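Local coordinates for uncharacterized protein VP0806 (Vibrio parahaemolyticus, PDB 2R5S) that is of unknown function but carries tetratricopeptide repeats beside a thioredoxin domain in the full-length protein, which may act as a protein-disulfide reductase, at residues L51-L63 / Y75-Q87. Sequence-based numbering, arbitrary orientation.
Sequences LETKQFELAQELL and YKSLIAKLELHQQ. With EDO (1,2-ethanediol), chain E.
Leu82 reaches across from helix 73-88 and settles as a knob among Leu51, Phe56, Gln60 and Leu63. Its CB does not point straight at 51-63, but with CG anti to the backbone N (chi1 -173°) the side chain still ends there. CD1 meets Leu51 CD1 at 3.7 Å and also packs on Phe56 CB. The closeness of Gln60 is doubtful. Leu63 does the same from helix 56-63, sitting in a hole made by Tyr75, Leu78, Ile79 and Leu82. Its CD1 branch touches Ile79 CD1 at 4.2 Å, while CD2 faces Tyr75 CD1 and Leu78 CD2. The carbonyl O of Leu63 lies at the edge of the Tyr75 ring, 3.6 Å from CE1.

At the other end Phe56 and His85 form an offset stack, centroids 4.6 Å apart and planes 15° from parallel. Phe56 CZ lies over the imidazole, 3.5 Å from His85 CG. His85 CB adds a CH-pi contact on the same phenyl face, and Lys54 CA packs on the opposite one. Next to the stack, Leu51 CD2 packs on Lys81 CB at 3.6 Å. Glu52 OE1 and Lys81 NZ stay 4.0 Å apart, too far for a salt bridge.

A Schellman motif with Lys54 at C-prime ends helix 40-52, and Gln55 then occupies the N-cap position of helix 56-63. This tight turn brings Leu51 and Phe56 to the same helix. The axes of 56-63 and 75-87 run roughly antiparallel, at 142°, within the tetratricopeptide repeat region. No hydrogen bond crosses between the two segments, so their association rests on interlocked apolar side chains and one aromatic stack.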
ATOM      1  N   LEU A  51       4.575   1.955  -6.235  1.00 59.32           N
ATOM      2  CA  LEU A  51       5.192   0.723  -5.958  1.00 59.94           C
ATOM      3  C   LEU A  51       6.131   0.817  -4.763  1.00 61.08           C
ATOM      4  O   LEU A  51       6.228  -0.137  -3.985  1.00 62.90           O
ATOM      5  CB  LEU A  51       5.979   0.330  -7.192  1.00 59.98           C
ATOM      6  CG  LEU A  51       6.080  -1.118  -7.563  1.00 62.75           C
ATOM      7  CD1 LEU A  51       4.957  -1.332  -8.531  1.00 60.85           C
ATOM      8  CD2 LEU A  51       7.444  -1.320  -8.240  1.00 63.05           C
ATOM      9  N   GLU A  52       6.866   1.922  -4.614  1.00 60.65           N
ATOM     10  CA  GLU A  52       7.785   2.040  -3.490  1.00 59.19           C
ATOM     11  C   GLU A  52       6.991   2.221  -2.204  1.00 59.88           C
ATOM     12  O   GLU A  52       7.513   2.041  -1.103  1.00 59.16           O
ATOM     13  CB  GLU A  52       8.699   3.253  -3.666  1.00 59.32           C
ATOM     14  CG  GLU A  52       9.671   3.159  -4.816  1.00 60.07           C
ATOM     15  CD  GLU A  52      10.558   1.911  -4.724  1.00 62.79           C
ATOM     16  OE1 GLU A  52      10.324   0.899  -5.470  1.00 66.78           O
ATOM     17  OE2 GLU A  52      11.435   1.943  -3.878  1.00 59.22           O
ATOM     18  N   THR A  53       5.724   2.621  -2.351  1.00 60.16           N
ATOM     19  CA  THR A  53       4.865   2.831  -1.189  1.00 60.42           C
ATOM     20  C   THR A  53       3.879   1.685  -0.997  1.00 60.71           C
ATOM     21  O   THR A  53       3.013   1.732  -0.116  1.00 59.80           O
ATOM     22  CB  THR A  53       4.122   4.124  -1.273  1.00 61.09           C
ATOM     23  OG1 THR A  53       3.340   4.116  -2.488  1.00 61.80           O
ATOM     24  CG2 THR A  53       5.130   5.312  -1.210  1.00 58.36           C
ATOM     25  N   LYS A  54       4.051   0.660  -1.830  1.00 60.49           N
ATOM     26  CA  LYS A  54       3.441  -0.644  -1.643  1.00 60.84           C
ATOM     27  C   LYS A  54       1.971  -0.635  -1.995  1.00 60.20           C
ATOM     28  O   LYS A  54       1.157  -1.398  -1.462  1.00 61.32           O
ATOM     29  CB  LYS A  54       3.781  -1.211  -0.251  1.00 61.96           C
ATOM     30  CG  LYS A  54       5.334  -1.226  -0.011  1.00 64.06           C
ATOM     31  CD  LYS A  54       5.808  -2.316   0.929  1.00 68.54           C
ATOM     32  CE  LYS A  54       5.609  -3.717   0.324  1.00 70.66           C
ATOM     33  NZ  LYS A  54       5.411  -4.792   1.375  1.00 71.45           N
ATOM     34  N   GLN A  55       1.638   0.250  -2.926  1.00 59.04           N
ATOM     35  CA  GLN A  55       0.281   0.366  -3.436  1.00 57.74           C
ATOM     36  C   GLN A  55       0.272  -0.296  -4.796  1.00 56.94           C
ATOM     37  O   GLN A  55       0.261   0.396  -5.779  1.00 57.29           O
ATOM     38  CB  GLN A  55      -0.071   1.831  -3.576  1.00 57.25           C
ATOM     39  CG  GLN A  55       0.290   2.681  -2.344  1.00 60.03           C
ATOM     40  CD  GLN A  55      -0.347   4.047  -2.363  1.00 59.08           C
ATOM     41  OE1 GLN A  55      -1.544   4.189  -2.119  1.00 60.52           O
ATOM     42  NE2 GLN A  55       0.447   5.068  -2.658  1.00 58.88           N
ATOM     43  N   PHE A  56       0.329  -1.636  -4.833  1.00 56.82           N
ATOM     44  CA  PHE A  56       0.637  -2.438  -6.052  1.00 55.59           C
ATOM     45  C   PHE A  56      -0.508  -2.454  -7.054  1.00 55.81           C
ATOM     46  O   PHE A  56      -0.310  -2.452  -8.252  1.00 54.70           O
ATOM     47  CB  PHE A  56       0.981  -3.878  -5.666  1.00 56.06           C
ATOM     48  CG  PHE A  56       2.219  -4.009  -4.810  1.00 58.10           C
ATOM     49  CD1 PHE A  56       3.355  -3.293  -5.093  1.00 57.98           C
ATOM     50  CD2 PHE A  56       2.257  -4.893  -3.750  1.00 58.97           C
ATOM     51  CE1 PHE A  56       4.482  -3.415  -4.329  1.00 57.29           C
ATOM     52  CE2 PHE A  56       3.402  -5.003  -2.979  1.00 54.11           C
ATOM     53  CZ  PHE A  56       4.491  -4.265  -3.276  1.00 57.46           C
ATOM     54  N   GLU A  57      -1.719  -2.422  -6.534  1.00 55.73           N
ATOM     55  CA  GLU A  57      -2.911  -2.336  -7.356  1.00 57.37           C
ATOM     56  C   GLU A  57      -3.077  -1.018  -8.100  1.00 55.91           C
ATOM     57  O   GLU A  57      -3.222  -0.983  -9.286  1.00 54.50           O
ATOM     58  CB  GLU A  57      -4.133  -2.571  -6.473  1.00 56.58           C
ATOM     59  CG  GLU A  57      -5.298  -2.654  -7.266  1.00 60.72           C
ATOM     60  CD  GLU A  57      -5.730  -4.081  -7.422  1.00 67.77           C
ATOM     61  OE1 GLU A  57      -6.905  -4.311  -7.073  1.00 61.16           O
ATOM     62  OE2 GLU A  57      -4.894  -4.951  -7.862  1.00 67.68           O
ATOM     63  N   LEU A  58      -3.079   0.083  -7.377  1.00 56.84           N
ATOM     64  CA  LEU A  58      -2.882   1.384  -8.027  1.00 55.75           C
ATOM     65  C   LEU A  58      -1.674   1.367  -9.001  1.00 55.52           C
ATOM     66  O   LEU A  58      -1.816   1.823 -10.105  1.00 55.21           O
ATOM     67  CB  LEU A  58      -2.759   2.482  -6.969  1.00 54.78           C
ATOM     68  CG  LEU A  58      -4.001   2.882  -6.159  1.00 54.15           C
ATOM     69  CD1 LEU A  58      -3.629   4.036  -5.255  1.00 51.45           C
ATOM     70  CD2 LEU A  58      -5.283   3.244  -6.981  1.00 47.88           C
ATOM     71  N   ALA A  59      -0.504   0.826  -8.624  1.00 56.07           N
ATOM     72  CA  ALA A  59       0.649   0.812  -9.572  1.00 55.63           C
ATOM     73  C   ALA A  59       0.317   0.050 -10.886  1.00 56.49           C
ATOM     74  O   ALA A  59       0.553   0.538 -11.984  1.00 57.10           O
ATOM     75  CB  ALA A  59       1.941   0.255  -8.920  1.00 56.53           C
ATOM     76  N   GLN A  60      -0.322  -1.104 -10.778  1.00 57.00           N
ATOM     77  CA  GLN A  60      -0.549  -1.942 -11.939  1.00 56.53           C
ATOM     78  C   GLN A  60      -1.560  -1.281 -12.899  1.00 57.16           C
ATOM     79  O   GLN A  60      -1.475  -1.389 -14.117  1.00 56.38           O
ATOM     80  CB  GLN A  60      -1.138  -3.280 -11.481  1.00 57.72           C
ATOM     81  CG  GLN A  60      -1.580  -4.121 -12.636  1.00 57.89           C
ATOM     82  CD  GLN A  60      -2.800  -4.880 -12.316  1.00 64.63           C
ATOM     83  OE1 GLN A  60      -3.929  -4.425 -12.608  1.00 73.79           O
ATOM     84  NE2 GLN A  60      -2.627  -6.056 -11.727  1.00 62.50           N
ATOM     85  N   GLU A  61      -2.558  -0.646 -12.326  1.00 57.20           N
ATOM     86  CA  GLU A  61      -3.604  -0.060 -13.101  1.00 58.67           C
ATOM     87  C   GLU A  61      -3.042   1.222 -13.783  1.00 58.26           C
ATOM     88  O   GLU A  61      -3.353   1.528 -14.951  1.00 58.19           O
ATOM     89  CB  GLU A  61      -4.740   0.184 -12.121  1.00 59.58           C
ATOM     90  CG  GLU A  61      -5.895   1.047 -12.540  1.00 66.14           C
ATOM     91  CD  GLU A  61      -6.427   1.887 -11.335  1.00 72.58           C
ATOM     92  OE1 GLU A  61      -6.661   1.304 -10.239  1.00 75.55           O
ATOM     93  OE2 GLU A  61      -6.563   3.127 -11.476  1.00 71.96           O
ATOM     94  N   LEU A  62      -2.215   1.980 -13.075  1.00 56.16           N
ATOM     95  CA  LEU A  62      -1.470   3.057 -13.762  1.00 55.69           C
ATOM     96  C   LEU A  62      -0.566   2.537 -14.856  1.00 54.21           C
ATOM     97  O   LEU A  62      -0.630   3.016 -15.992  1.00 54.43           O
ATOM     98  CB  LEU A  62      -0.590   3.929 -12.839  1.00 54.48           C
ATOM     99  CG  LEU A  62       0.054   5.108 -13.559  1.00 51.23           C
ATOM    100  CD1 LEU A  62      -1.056   6.019 -14.156  1.00 52.31           C
ATOM    101  CD2 LEU A  62       0.855   5.863 -12.550  1.00 57.24           C
ATOM    102  N   LEU A  63       0.298   1.602 -14.524  1.00 54.26           N
ATOM    103  CA  LEU A  63       1.162   1.003 -15.594  1.00 54.20           C
ATOM    104  C   LEU A  63       0.483   0.522 -16.842  1.00 53.83           C
ATOM    105  O   LEU A  63       1.096   0.517 -17.870  1.00 53.41           O
ATOM    106  CB  LEU A  63       1.995  -0.105 -15.060  1.00 54.86           C
ATOM    107  CG  LEU A  63       3.005   0.442 -14.061  1.00 54.03           C
ATOM    108  CD1 LEU A  63       3.536  -0.706 -13.338  1.00 56.39           C
ATOM    109  CD2 LEU A  63       4.092   1.134 -14.824  1.00 57.05           C
ATOM    110  N   TYR A  75      10.063   1.555 -17.447  1.00 57.05           N
ATOM    111  CA  TYR A  75       8.733   0.928 -17.455  1.00 56.43           C
ATOM    112  C   TYR A  75       8.899  -0.589 -17.374  1.00 57.81           C
ATOM    113  O   TYR A  75       8.304  -1.213 -16.509  1.00 59.04           O
ATOM    114  CB  TYR A  75       8.044   1.267 -18.755  1.00 55.70           C
ATOM    115  CG  TYR A  75       6.834   0.418 -19.086  1.00 56.42           C
ATOM    116  CD1 TYR A  75       5.572   0.719 -18.573  1.00 52.99           C
ATOM    117  CD2 TYR A  75       6.957  -0.680 -19.908  1.00 55.95           C
ATOM    118  CE1 TYR A  75       4.463  -0.090 -18.867  1.00 52.85           C
ATOM    119  CE2 TYR A  75       5.889  -1.462 -20.196  1.00 55.97           C
ATOM    120  CZ  TYR A  75       4.639  -1.150 -19.692  1.00 54.20           C
ATOM    121  OH  TYR A  75       3.566  -1.960 -20.034  1.00 57.13           O
ATOM    122  N   LYS A  76       9.733  -1.177 -18.241  1.00 57.06           N
ATOM    123  CA  LYS A  76      10.049  -2.626 -18.170  1.00 56.25           C
ATOM    124  C   LYS A  76      10.424  -3.086 -16.783  1.00 54.46           C
ATOM    125  O   LYS A  76       9.812  -3.982 -16.245  1.00 52.66           O
ATOM    126  CB  LYS A  76      11.126  -3.087 -19.232  1.00 54.70           C
ATOM    127  CG  LYS A  76      10.528  -3.098 -20.642  1.00 55.92           C
ATOM    128  CD  LYS A  76      11.494  -3.125 -21.823  1.00 58.37           C
ATOM    129  CE  LYS A  76      11.139  -1.953 -22.751  1.00 62.87           C
ATOM    130  NZ  LYS A  76      11.427  -2.123 -24.194  1.00 60.60           N
ATOM    131  N   SER A  77      11.430  -2.472 -16.192  1.00 54.54           N
ATOM    132  CA  SER A  77      11.858  -2.867 -14.882  1.00 54.14           C
ATOM    133  C   SER A  77      10.675  -2.754 -13.876  1.00 55.66           C
ATOM    134  O   SER A  77      10.623  -3.537 -12.935  1.00 55.80           O
ATOM    135  CB  SER A  77      13.055  -2.023 -14.431  1.00 53.41           C
ATOM    136  OG  SER A  77      14.222  -2.501 -15.136  1.00 54.88           O
ATOM    137  N   LEU A  78       9.754  -1.803 -14.070  1.00 54.53           N
ATOM    138  CA  LEU A  78       8.642  -1.613 -13.150  1.00 56.20           C
ATOM    139  C   LEU A  78       7.567  -2.719 -13.297  1.00 56.31           C
ATOM    140  O   LEU A  78       6.915  -3.128 -12.308  1.00 55.67           O
ATOM    141  CB  LEU A  78       7.956  -0.237 -13.419  1.00 56.68           C
ATOM    142  CG  LEU A  78       8.148   1.039 -12.529  1.00 58.76           C
ATOM    143  CD1 LEU A  78       9.534   1.134 -11.874  1.00 59.10           C
ATOM    144  CD2 LEU A  78       7.784   2.322 -13.332  1.00 59.30           C
ATOM    145  N   ILE A  79       7.295  -3.103 -14.546  1.00 54.90           N
ATOM    146  CA  ILE A  79       6.520  -4.277 -14.823  1.00 55.51           C
ATOM    147  C   ILE A  79       7.115  -5.474 -14.058  1.00 53.62           C
ATOM    148  O   ILE A  79       6.410  -6.199 -13.404  1.00 53.54           O
ATOM    149  CB  ILE A  79       6.605  -4.632 -16.312  1.00 55.54           C
ATOM    150  CG1 ILE A  79       5.896  -3.588 -17.176  1.00 58.81           C
ATOM    151  CG2 ILE A  79       5.987  -6.015 -16.556  1.00 60.06           C
ATOM    152  CD1 ILE A  79       4.557  -3.031 -16.666  1.00 49.36           C
ATOM    153  N   ALA A  80       8.431  -5.628 -14.090  1.00 52.49           N
ATOM    154  CA  ALA A  80       9.039  -6.846 -13.642  1.00 51.20           C
ATOM    155  C   ALA A  80       8.941  -6.806 -12.164  1.00 50.09           C
ATOM    156  O   ALA A  80       8.780  -7.840 -11.551  1.00 49.70           O
ATOM    157  CB  ALA A  80      10.493  -6.936 -14.081  1.00 49.62           C
ATOM    158  N   LYS A  81       9.077  -5.610 -11.585  1.00 49.32           N
ATOM    159  CA  LYS A  81       8.943  -5.459 -10.127  1.00 48.20           C
ATOM    160  C   LYS A  81       7.549  -5.803  -9.642  1.00 47.29           C
ATOM    161  O   LYS A  81       7.419  -6.503  -8.642  1.00 46.27           O
ATOM    162  CB  LYS A  81       9.350  -4.071  -9.659  1.00 45.95           C
ATOM    163  CG  LYS A  81      10.967  -3.934  -9.551  1.00 49.04           C
ATOM    164  CD  LYS A  81      11.303  -2.443  -9.195  1.00 50.11           C
ATOM    165  CE  LYS A  81      12.684  -2.382  -8.696  1.00 49.58           C
ATOM    166  NZ  LYS A  81      12.806  -1.032  -8.019  1.00 56.97           N
ATOM    167  N   LEU A  82       6.526  -5.341 -10.375  1.00 48.11           N
ATOM    168  CA  LEU A  82       5.155  -5.607  -9.991  1.00 50.08           C
ATOM    169  C   LEU A  82       4.889  -7.081 -10.091  1.00 49.59           C
ATOM    170  O   LEU A  82       4.223  -7.647  -9.272  1.00 50.84           O
ATOM    171  CB  LEU A  82       4.189  -4.799 -10.879  1.00 52.08           C
ATOM    172  CG  LEU A  82       2.701  -4.828 -10.517  1.00 55.21           C
ATOM    173  CD1 LEU A  82       2.582  -4.168  -9.093  1.00 61.66           C
ATOM    174  CD2 LEU A  82       1.825  -4.115 -11.551  1.00 51.25           C
ATOM    175  N   GLU A  83       5.434  -7.745 -11.096  1.00 50.88           N
ATOM    176  CA  GLU A  83       5.212  -9.185 -11.264  1.00 49.19           C
ATOM    177  C   GLU A  83       5.915 -10.001 -10.188  1.00 48.63           C
ATOM    178  O   GLU A  83       5.323 -10.889  -9.616  1.00 49.13           O
ATOM    179  CB  GLU A  83       5.629  -9.631 -12.634  1.00 48.88           C
ATOM    180  CG  GLU A  83       5.519 -11.176 -12.775  1.00 55.78           C
ATOM    181  CD  GLU A  83       4.023 -11.707 -12.693  1.00 65.10           C
ATOM    182  OE1 GLU A  83       3.808 -12.850 -12.188  1.00 66.24           O
ATOM    183  OE2 GLU A  83       3.067 -10.993 -13.140  1.00 68.67           O
ATOM    184  N   LEU A  84       7.171  -9.706  -9.864  1.00 48.29           N
ATOM    185  CA  LEU A  84       7.769 -10.331  -8.689  1.00 47.34           C
ATOM    186  C   LEU A  84       6.985 -10.054  -7.366  1.00 48.52           C
ATOM    187  O   LEU A  84       6.769 -10.963  -6.600  1.00 48.14           O
ATOM    188  CB  LEU A  84       9.197  -9.854  -8.591  1.00 47.85           C
ATOM    189  CG  LEU A  84      10.116 -10.273  -9.714  1.00 49.20           C
ATOM    190  CD1 LEU A  84      11.434  -9.566  -9.463  1.00 48.06           C
ATOM    191  CD2 LEU A  84      10.284 -11.807  -9.703  1.00 49.52           C
ATOM    192  N   HIS A  85       6.505  -8.817  -7.120  1.00 50.31           N
ATOM    193  CA  HIS A  85       5.813  -8.543  -5.862  1.00 52.10           C
ATOM    194  C   HIS A  85       4.545  -9.377  -5.776  1.00 53.20           C
ATOM    195  O   HIS A  85       4.187  -9.895  -4.701  1.00 52.03           O
ATOM    196  CB  HIS A  85       5.458  -7.036  -5.683  1.00 52.74           C
ATOM    197  CG  HIS A  85       6.641  -6.200  -5.291  1.00 55.48           C
ATOM    198  ND1 HIS A  85       7.442  -6.511  -4.209  1.00 53.81           N
ATOM    199  CD2 HIS A  85       7.205  -5.113  -5.880  1.00 55.98           C
ATOM    200  CE1 HIS A  85       8.440  -5.647  -4.135  1.00 55.32           C
ATOM    201  NE2 HIS A  85       8.321  -4.792  -5.141  1.00 59.03           N
ATOM    202  N   GLN A  86       3.871  -9.511  -6.907  1.00 54.02           N
ATOM    203  CA  GLN A  86       2.555 -10.130  -6.862  1.00 56.95           C
ATOM    204  C   GLN A  86       2.637 -11.656  -6.785  1.00 56.87           C
ATOM    205  O   GLN A  86       1.711 -12.303  -6.264  1.00 58.45           O
ATOM    206  CB  GLN A  86       1.621  -9.599  -7.946  1.00 55.81           C
ATOM    207  CG  GLN A  86       2.091  -9.672  -9.382  1.00 59.60           C
ATOM    208  CD  GLN A  86       1.379  -8.631 -10.312  1.00 60.02           C
ATOM    209  OE1 GLN A  86       0.644  -7.761  -9.827  1.00 61.41           O
ATOM    210  NE2 GLN A  86       1.620  -8.729 -11.645  1.00 61.68           N
ATOM    211  N   GLN A  87       3.753 -12.227  -7.232  1.00 56.25           N
ATOM    212  CA  GLN A  87       4.013 -13.636  -6.969  1.00 56.58           C
ATOM    213  C   GLN A  87       4.302 -13.847  -5.484  1.00 56.16           C
ATOM    214  O   GLN A  87       3.832 -14.807  -4.888  1.00 55.87           O
ATOM    215  CB  GLN A  87       5.170 -14.193  -7.802  1.00 55.96           C
ATOM    216  CG  GLN A  87       5.101 -13.867  -9.255  1.00 56.72           C
ATOM    217  CD  GLN A  87       5.981 -14.754 -10.158  1.00 58.42           C
ATOM    218  OE1 GLN A  87       7.034 -15.317  -9.752  1.00 62.65           O
ATOM    219  NE2 GLN A  87       5.561 -14.844 -11.413  1.00 59.16           N
TER
HETATM  220  C1  EDO E   3       6.451  -8.361  -1.908  1.00 66.62           C
HETATM  221  O1  EDO E   3       5.108  -8.847  -2.183  1.00 68.88           O
HETATM  222  C2  EDO E   3       7.195  -9.376  -1.047  1.00 68.56           C
HETATM  223  O2  EDO E   3       8.051  -8.767  -0.079  1.00 69.81           O